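Long-range contact in toll-like receptor 6, Variable lymphocyte receptor B (Mus musculus, PDB 3A79), which probably helps recognise microbial lipopeptides as the ectodomain of a Toll-like receptor, fused here by design to a hagfish variable lymphocyte receptor fragment: residues L475-K486 with S498-W509. Sequence-based numbering, arbitrary orientation.
Sequences LQELNVASNQLK and SLQYIWLHDNPW
W503 lies against N479 across two parallel, loosely bonded strands. Its CB lies 3.4 Å from CG of N479. With CG of W503 anti to its own carbonyl carbon (chi1 -78°), the indole crosses N479 at a slant and runs on beside the E477 side chain. The N479 amide comes over one face near the rim, ND2 3.8 Å from W503 CG, the two planes 20° apart; its OD1, less surely placed, accepts from A481 N in an Asx turn. Farther out, CH2 ends 4.0 Å from OE1 of E477, an oblique approach. On the pyrrole side, CD1 meets the H505 ring at its edge, and NE1 makes a weak hydrogen bond to the N532 carbonyl. With an alanine here, the N479 amide would probably lose its aromatic face and the N532 carbonyl its indole partner.

The backbones bridge here too: W503 N donates to L478 O, whose position is less certain, and W503 O takes a weak bond from V480 N. Toward the strand start, Q476 O accepts from both Q500 N and Y501 N, the latter at 2.7 Å and 164° at the oxygen.

These are consecutive turns of a leucine-rich repeat solenoid, with N483 and N507 at the asparagine position of the consensus. The second belongs to the lymphocyte receptor part and the first probably spans the engineered seam, so the pairing of its Toll-like receptor end with W503 is probably a product of design rather than of nature. Interior aliphatics pack turn against turn: V480 CG2 meets L504 CD2 at 3.9 Å, and L478 CD2 meets I502 CD1 at 4.4 Å. L504 continues onto helix 513-525, which caps the end.

A481 CB sits over the H505 ring in a CH-pi contact, 3.6 Å from its centroid. Near the far end, L485 CB lies over the six-membered ring of W509, 4.2 Å from its centroid.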
ATOM      1  N   LEU B 475      -8.694 -18.853  22.272  1.00 75.46           N
ATOM      2  CA  LEU B 475      -9.186 -17.493  22.092  1.00 74.77           C
ATOM      3  C   LEU B 475     -10.203 -17.116  23.168  1.00 89.72           C
ATOM      4  O   LEU B 475     -10.815 -17.978  23.789  1.00 99.44           O
ATOM      5  CB  LEU B 475      -9.835 -17.321  20.724  1.00 85.89           C
ATOM      6  CG  LEU B 475      -9.043 -17.486  19.434  1.00 87.89           C
ATOM      7  CD1 LEU B 475      -9.263 -18.875  18.791  1.00 74.83           C
ATOM      8  CD2 LEU B 475      -9.485 -16.374  18.497  1.00 85.85           C
ATOM      9  N   GLN B 476     -10.386 -15.818  23.371  1.00 96.62           N
ATOM     10  CA  GLN B 476     -11.360 -15.311  24.327  1.00100.50           C
ATOM     11  C   GLN B 476     -12.132 -14.209  23.641  1.00 98.81           C
ATOM     12  O   GLN B 476     -13.321 -14.026  23.876  1.00114.83           O
ATOM     13  CB  GLN B 476     -10.675 -14.732  25.565  1.00104.21           C
ATOM     14  CG  GLN B 476      -9.785 -15.698  26.316  1.00105.69           C
ATOM     15  CD  GLN B 476      -9.392 -15.163  27.678  1.00100.75           C
ATOM     16  OE1 GLN B 476      -9.235 -15.929  28.631  1.00101.49           O
ATOM     17  NE2 GLN B 476      -9.250 -13.838  27.781  1.00 84.33           N
ATOM     18  N   GLU B 477     -11.430 -13.460  22.802  1.00 84.12           N
ATOM     19  CA  GLU B 477     -12.054 -12.429  22.001  1.00 84.55           C
ATOM     20  C   GLU B 477     -11.875 -12.820  20.549  1.00 85.21           C
ATOM     21  O   GLU B 477     -10.897 -13.485  20.185  1.00 74.89           O
ATOM     22  CB  GLU B 477     -11.437 -11.056  22.270  1.00 94.40           C
ATOM     23  CG  GLU B 477     -11.635 -10.538  23.693  1.00106.60           C
ATOM     24  CD  GLU B 477     -11.327  -9.052  23.823  1.00112.48           C
ATOM     25  OE1 GLU B 477     -11.433  -8.328  22.805  1.00115.53           O
ATOM     26  OE2 GLU B 477     -10.987  -8.611  24.945  1.00106.37           O
ATOM     27  N   LEU B 478     -12.850 -12.426  19.735  1.00 89.04           N
ATOM     28  CA  LEU B 478     -12.855 -12.726  18.312  1.00 79.34           C
ATOM     29  C   LEU B 478     -13.665 -11.685  17.570  1.00 86.62           C
ATOM     30  O   LEU B 478     -14.730 -11.280  18.018  1.00 99.61           O
ATOM     31  CB  LEU B 478     -13.450 -14.102  18.043  1.00 65.12           C
ATOM     32  CG  LEU B 478     -13.315 -14.448  16.565  1.00 66.33           C
ATOM     33  CD1 LEU B 478     -11.922 -14.047  16.076  1.00 57.93           C
ATOM     34  CD2 LEU B 478     -13.581 -15.924  16.321  1.00 63.18           C
ATOM     35  N   ASN B 479     -13.156 -11.251  16.430  1.00 79.09           N
ATOM     36  CA  ASN B 479     -13.855 -10.266  15.638  1.00 73.74           C
ATOM     37  C   ASN B 479     -13.749 -10.595  14.164  1.00 76.77           C
ATOM     38  O   ASN B 479     -12.749 -10.304  13.522  1.00 73.58           O
ATOM     39  CB  ASN B 479     -13.324  -8.865  15.924  1.00 71.35           C
ATOM     40  CG  ASN B 479     -14.141  -7.790  15.242  1.00 83.40           C
ATOM     41  OD1 ASN B 479     -14.893  -8.062  14.299  1.00 78.78           O
ATOM     42  ND2 ASN B 479     -14.007  -6.559  15.719  1.00 88.26           N
ATOM     43  N   VAL B 480     -14.788 -11.228  13.638  1.00 86.18           N
ATOM     44  CA  VAL B 480     -14.852 -11.532  12.223  1.00 87.44           C
ATOM     45  C   VAL B 480     -15.873 -10.614  11.579  1.00 88.23           C
ATOM     46  O   VAL B 480     -16.383 -10.901  10.496  1.00 91.40           O
ATOM     47  CB  VAL B 480     -15.258 -12.985  11.986  1.00 91.59           C
ATOM     48  CG1 VAL B 480     -14.105 -13.917  12.321  1.00 91.16           C
ATOM     49  CG2 VAL B 480     -16.474 -13.319  12.826  1.00 96.83           C
ATOM     50  N   ALA B 481     -16.163  -9.507  12.258  1.00 84.74           N
ATOM     51  CA  ALA B 481     -17.123  -8.520  11.772  1.00 86.89           C
ATOM     52  C   ALA B 481     -16.767  -8.000  10.379  1.00 85.78           C
ATOM     53  O   ALA B 481     -15.801  -8.447   9.769  1.00 87.37           O
ATOM     54  CB  ALA B 481     -17.235  -7.369  12.756  1.00 87.66           C
ATOM     55  N   SER B 482     -17.555  -7.049   9.888  1.00 86.72           N
ATOM     56  CA  SER B 482     -17.356  -6.449   8.563  1.00 86.22           C
ATOM     57  C   SER B 482     -16.564  -7.297   7.563  1.00 86.94           C
ATOM     58  O   SER B 482     -15.551  -6.833   7.033  1.00 85.92           O
ATOM     59  CB  SER B 482     -16.719  -5.060   8.680  1.00 73.93           C
ATOM     60  OG  SER B 482     -17.694  -4.069   8.966  1.00 70.38           O
ATOM     61  N   ASN B 483     -17.033  -8.518   7.300  1.00 79.76           N
ATOM     62  CA  ASN B 483     -16.419  -9.383   6.289  1.00 75.66           C
ATOM     63  C   ASN B 483     -17.346  -9.767   5.122  1.00 87.25           C
ATOM     64  O   ASN B 483     -18.214  -8.991   4.717  1.00 91.29           O
ATOM     65  CB  ASN B 483     -15.811 -10.636   6.931  1.00 78.77           C
ATOM     66  CG  ASN B 483     -14.385 -10.411   7.423  1.00 81.34           C
ATOM     67  OD1 ASN B 483     -14.158  -9.673   8.375  1.00 77.24           O
ATOM     68  ND2 ASN B 483     -13.419 -11.051   6.771  1.00 80.37           N
ATOM     69  N   GLN B 484     -17.139 -10.964   4.579  1.00 89.19           N
ATOM     70  CA  GLN B 484     -17.924 -11.457   3.451  1.00 91.94           C
ATOM     71  C   GLN B 484     -18.478 -12.861   3.726  1.00 97.48           C
ATOM     72  O   GLN B 484     -18.768 -13.624   2.793  1.00 84.79           O
ATOM     73  CB  GLN B 484     -17.062 -11.501   2.189  1.00 94.87           C
ATOM     74  CG  GLN B 484     -16.456 -10.175   1.765  1.00101.37           C
ATOM     75  CD  GLN B 484     -15.792 -10.266   0.393  1.00109.58           C
ATOM     76  OE1 GLN B 484     -16.055 -11.199  -0.372  1.00110.32           O
ATOM     77  NE2 GLN B 484     -14.932  -9.296   0.078  1.00105.30           N
ATOM     78  N   LEU B 485     -18.614 -13.197   5.009  1.00105.15           N
ATOM     79  CA  LEU B 485     -19.054 -14.528   5.427  1.00106.44           C
ATOM     80  C   LEU B 485     -20.547 -14.739   5.220  1.00108.81           C
ATOM     81  O   LEU B 485     -21.363 -13.915   5.645  1.00108.14           O
ATOM     82  CB  LEU B 485     -18.708 -14.777   6.899  1.00 99.31           C
ATOM     83  CG  LEU B 485     -17.310 -15.311   7.200  1.00 92.57           C
ATOM     84  CD1 LEU B 485     -17.023 -15.230   8.686  1.00 86.11           C
ATOM     85  CD2 LEU B 485     -17.164 -16.739   6.690  1.00 89.99           C
ATOM     86  N   LYS B 486     -20.899 -15.850   4.573  1.00104.40           N
ATOM     87  CA  LYS B 486     -22.297 -16.215   4.380  1.00102.43           C
ATOM     88  C   LYS B 486     -22.714 -17.267   5.405  1.00108.79           C
ATOM     89  O   LYS B 486     -23.715 -17.103   6.106  1.00106.19           O
ATOM     90  CB  LYS B 486     -22.555 -16.673   2.938  1.00 96.05           C
ATOM     91  CG  LYS B 486     -22.441 -15.544   1.918  1.00 95.29           C
ATOM     92  CD  LYS B 486     -23.182 -15.860   0.641  1.00108.71           C
ATOM     93  CE  LYS B 486     -23.617 -14.584  -0.085  1.00114.44           C
ATOM     94  NZ  LYS B 486     -24.747 -14.827  -1.057  1.00113.77           N
ATOM     95  N   SER B 498     -12.978 -21.437  25.138  1.00123.30           N
ATOM     96  CA  SER B 498     -12.481 -20.305  25.917  1.00112.57           C
ATOM     97  C   SER B 498     -13.043 -18.982  25.387  1.00 99.66           C
ATOM     98  O   SER B 498     -12.882 -17.931  26.006  1.00 97.71           O
ATOM     99  CB  SER B 498     -10.948 -20.301  25.908  1.00108.58           C
ATOM    100  OG  SER B 498     -10.428 -19.817  27.135  1.00114.00           O
ATOM    101  N   LEU B 499     -13.710 -19.051  24.241  1.00 97.08           N
ATOM    102  CA  LEU B 499     -14.371 -17.897  23.635  1.00105.61           C
ATOM    103  C   LEU B 499     -15.299 -17.174  24.622  1.00117.34           C
ATOM    104  O   LEU B 499     -15.948 -17.815  25.448  1.00132.31           O
ATOM    105  CB  LEU B 499     -15.159 -18.362  22.407  1.00100.24           C
ATOM    106  CG  LEU B 499     -15.805 -17.323  21.496  1.00 98.03           C
ATOM    107  CD1 LEU B 499     -14.839 -16.207  21.166  1.00 89.26           C
ATOM    108  CD2 LEU B 499     -16.260 -18.009  20.236  1.00104.79           C
ATOM    109  N   GLN B 500     -15.359 -15.847  24.535  1.00109.22           N
ATOM    110  CA  GLN B 500     -16.213 -15.047  25.420  1.00111.61           C
ATOM    111  C   GLN B 500     -16.684 -13.767  24.740  1.00117.21           C
ATOM    112  O   GLN B 500     -17.649 -13.126  25.165  1.00115.51           O
ATOM    113  CB  GLN B 500     -15.461 -14.663  26.686  1.00105.90           C
ATOM    114  CG  GLN B 500     -14.799 -15.810  27.393  1.00108.56           C
ATOM    115  CD  GLN B 500     -14.018 -15.330  28.581  1.00110.56           C
ATOM    116  OE1 GLN B 500     -14.195 -14.188  29.021  1.00111.57           O
ATOM    117  NE2 GLN B 500     -13.142 -16.187  29.113  1.00100.38           N
ATOM    118  N   TYR B 501     -15.960 -13.383  23.699  1.00115.84           N
ATOM    119  CA  TYR B 501     -16.293 -12.210  22.923  1.00110.60           C
ATOM    120  C   TYR B 501     -16.231 -12.627  21.475  1.00108.38           C
ATOM    121  O   TYR B 501     -15.363 -13.405  21.082  1.00106.73           O
ATOM    122  CB  TYR B 501     -15.296 -11.094  23.198  1.00114.52           C
ATOM    123  CG  TYR B 501     -15.414 -10.521  24.589  1.00132.12           C
ATOM    124  CD1 TYR B 501     -15.243 -11.325  25.709  1.00137.07           C
ATOM    125  CD2 TYR B 501     -15.697  -9.174  24.783  1.00141.53           C
ATOM    126  CE1 TYR B 501     -15.353 -10.807  26.983  1.00142.52           C
ATOM    127  CE2 TYR B 501     -15.807  -8.644  26.054  1.00143.90           C
ATOM    128  CZ  TYR B 501     -15.633  -9.466  27.150  1.00145.87           C
ATOM    129  OH  TYR B 501     -15.744  -8.942  28.418  1.00149.74           O
ATOM    130  N   ILE B 502     -17.169 -12.132  20.683  1.00101.01           N
ATOM    131  CA  ILE B 502     -17.212 -12.475  19.273  1.00 84.56           C
ATOM    132  C   ILE B 502     -18.036 -11.452  18.540  1.00 76.03           C
ATOM    133  O   ILE B 502     -19.185 -11.208  18.887  1.00 79.19           O
ATOM    134  CB  ILE B 502     -17.775 -13.893  19.038  1.00 85.24           C
ATOM    135  CG1 ILE B 502     -17.834 -14.203  17.545  1.00 78.27           C
ATOM    136  CG2 ILE B 502     -19.150 -14.045  19.670  1.00 92.40           C
ATOM    137  CD1 ILE B 502     -17.840 -15.678  17.247  1.00 73.69           C
ATOM    138  N   TRP B 503     -17.429 -10.830  17.539  1.00 80.52           N
ATOM    139  CA  TRP B 503     -18.115  -9.831  16.738  1.00 97.17           C
ATOM    140  C   TRP B 503     -18.559 -10.453  15.421  1.00105.81           C
ATOM    141  O   TRP B 503     -17.741 -10.685  14.527  1.00109.51           O
ATOM    142  CB  TRP B 503     -17.205  -8.628  16.486  1.00100.62           C
ATOM    143  CG  TRP B 503     -17.093  -7.690  17.652  1.00104.36           C
ATOM    144  CD1 TRP B 503     -17.711  -6.482  17.789  1.00107.92           C
ATOM    145  CD2 TRP B 503     -16.306  -7.877  18.836  1.00108.81           C
ATOM    146  NE1 TRP B 503     -17.362  -5.906  18.987  1.00118.72           N
ATOM    147  CE2 TRP B 503     -16.500  -6.740  19.649  1.00115.00           C
ATOM    148  CE3 TRP B 503     -15.456  -8.894  19.289  1.00101.01           C
ATOM    149  CZ2 TRP B 503     -15.879  -6.594  20.890  1.00105.29           C
ATOM    150  CZ3 TRP B 503     -14.846  -8.751  20.518  1.00 97.79           C
ATOM    151  CH2 TRP B 503     -15.059  -7.608  21.306  1.00102.76           C
ATOM    152  N   LEU B 504     -19.855 -10.729  15.306  1.00102.11           N
ATOM    153  CA  LEU B 504     -20.372 -11.389  14.117  1.00 96.50           C
ATOM    154  C   LEU B 504     -21.026 -10.418  13.142  1.00 94.15           C
ATOM    155  O   LEU B 504     -21.295 -10.781  11.993  1.00 89.62           O
ATOM    156  CB  LEU B 504     -21.337 -12.514  14.497  1.00 92.09           C
ATOM    157  CG  LEU B 504     -20.670 -13.826  14.913  1.00 92.74           C
ATOM    158  CD1 LEU B 504     -21.655 -14.751  15.610  1.00 89.36           C
ATOM    159  CD2 LEU B 504     -20.061 -14.508  13.705  1.00 90.02           C
ATOM    160  N   HIS B 505     -21.248  -9.182  13.588  1.00 93.15           N
ATOM    161  CA  HIS B 505     -22.015  -8.209  12.802  1.00 96.46           C
ATOM    162  C   HIS B 505     -21.473  -7.915  11.398  1.00 97.04           C
ATOM    163  O   HIS B 505     -20.461  -8.467  10.981  1.00108.46           O
ATOM    164  CB  HIS B 505     -22.247  -6.908  13.585  1.00100.48           C
ATOM    165  CG  HIS B 505     -21.014  -6.088  13.800  1.00109.86           C
ATOM    166  ND1 HIS B 505     -20.194  -6.249  14.894  1.00116.30           N
ATOM    167  CD2 HIS B 505     -20.476  -5.080  13.071  1.00112.12           C
ATOM    168  CE1 HIS B 505     -19.194  -5.386  14.826  1.00117.36           C
ATOM    169  NE2 HIS B 505     -19.343  -4.666  13.730  1.00114.67           N
ATOM    170  N   ASP B 506     -22.186  -7.055  10.677  1.00 94.84           N
ATOM    171  CA  ASP B 506     -21.858  -6.653   9.303  1.00 97.23           C
ATOM    172  C   ASP B 506     -21.372  -7.740   8.343  1.00100.62           C
ATOM    173  O   ASP B 506     -20.457  -7.497   7.544  1.00 88.42           O
ATOM    174  CB  ASP B 506     -20.890  -5.474   9.299  1.00 95.55           C
ATOM    175  CG  ASP B 506     -21.571  -4.173   9.654  1.00107.21           C
ATOM    176  OD1 ASP B 506     -21.989  -3.457   8.719  1.00113.05           O
ATOM    177  OD2 ASP B 506     -21.710  -3.875  10.862  1.00107.62           O
ATOM    178  N   ASN B 507     -22.004  -8.915   8.411  1.00104.71           N
ATOM    179  CA  ASN B 507     -21.718 -10.034   7.509  1.00 99.64           C
ATOM    180  C   ASN B 507     -22.956 -10.480   6.755  1.00103.65           C
ATOM    181  O   ASN B 507     -24.045 -10.528   7.323  1.00110.48           O
ATOM    182  CB  ASN B 507     -21.151 -11.229   8.277  1.00101.23           C
ATOM    183  CG  ASN B 507     -19.639 -11.225   8.331  1.00100.22           C
ATOM    184  OD1 ASN B 507     -19.035 -10.594   9.196  1.00 96.39           O
ATOM    185  ND2 ASN B 507     -19.017 -11.948   7.412  1.00101.36           N
ATOM    186  N   PRO B 508     -22.791 -10.812   5.468  1.00108.26           N
ATOM    187  CA  PRO B 508     -23.871 -11.239   4.562  1.00108.01           C
ATOM    188  C   PRO B 508     -24.260 -12.712   4.725  1.00102.18           C
ATOM    189  O   PRO B 508     -24.022 -13.505   3.808  1.00100.80           O
ATOM    190  CB  PRO B 508     -23.245 -11.032   3.177  1.00107.97           C
ATOM    191  CG  PRO B 508     -21.785 -11.251   3.425  1.00111.31           C
ATOM    192  CD  PRO B 508     -21.541 -10.554   4.733  1.00107.32           C
ATOM    193  N   TRP B 509     -24.870 -13.066   5.853  1.00 98.14           N
ATOM    194  CA  TRP B 509     -25.175 -14.467   6.157  1.00106.80           C
ATOM    195  C   TRP B 509     -26.325 -15.067   5.322  1.00108.77           C
ATOM    196  O   TRP B 509     -27.399 -14.475   5.227  1.00109.70           O
ATOM    197  CB  TRP B 509     -25.483 -14.628   7.653  1.00110.97           C
ATOM    198  CG  TRP B 509     -24.425 -14.091   8.592  1.00111.84           C
ATOM    199  CD1 TRP B 509     -24.432 -12.885   9.244  1.00108.25           C
ATOM    200  CD2 TRP B 509     -23.219 -14.754   8.998  1.00111.93           C
ATOM    201  NE1 TRP B 509     -23.305 -12.758  10.022  1.00 98.66           N
ATOM    202  CE2 TRP B 509     -22.544 -13.890   9.886  1.00103.15           C
ATOM    203  CE3 TRP B 509     -22.643 -15.994   8.694  1.00114.30           C
ATOM    204  CZ2 TRP B 509     -21.324 -14.228  10.472  1.00102.96           C
ATOM    205  CZ3 TRP B 509     -21.429 -16.325   9.276  1.00109.45           C
ATOM    206  CH2 TRP B 509     -20.786 -15.446  10.154  1.00102.49           C
TER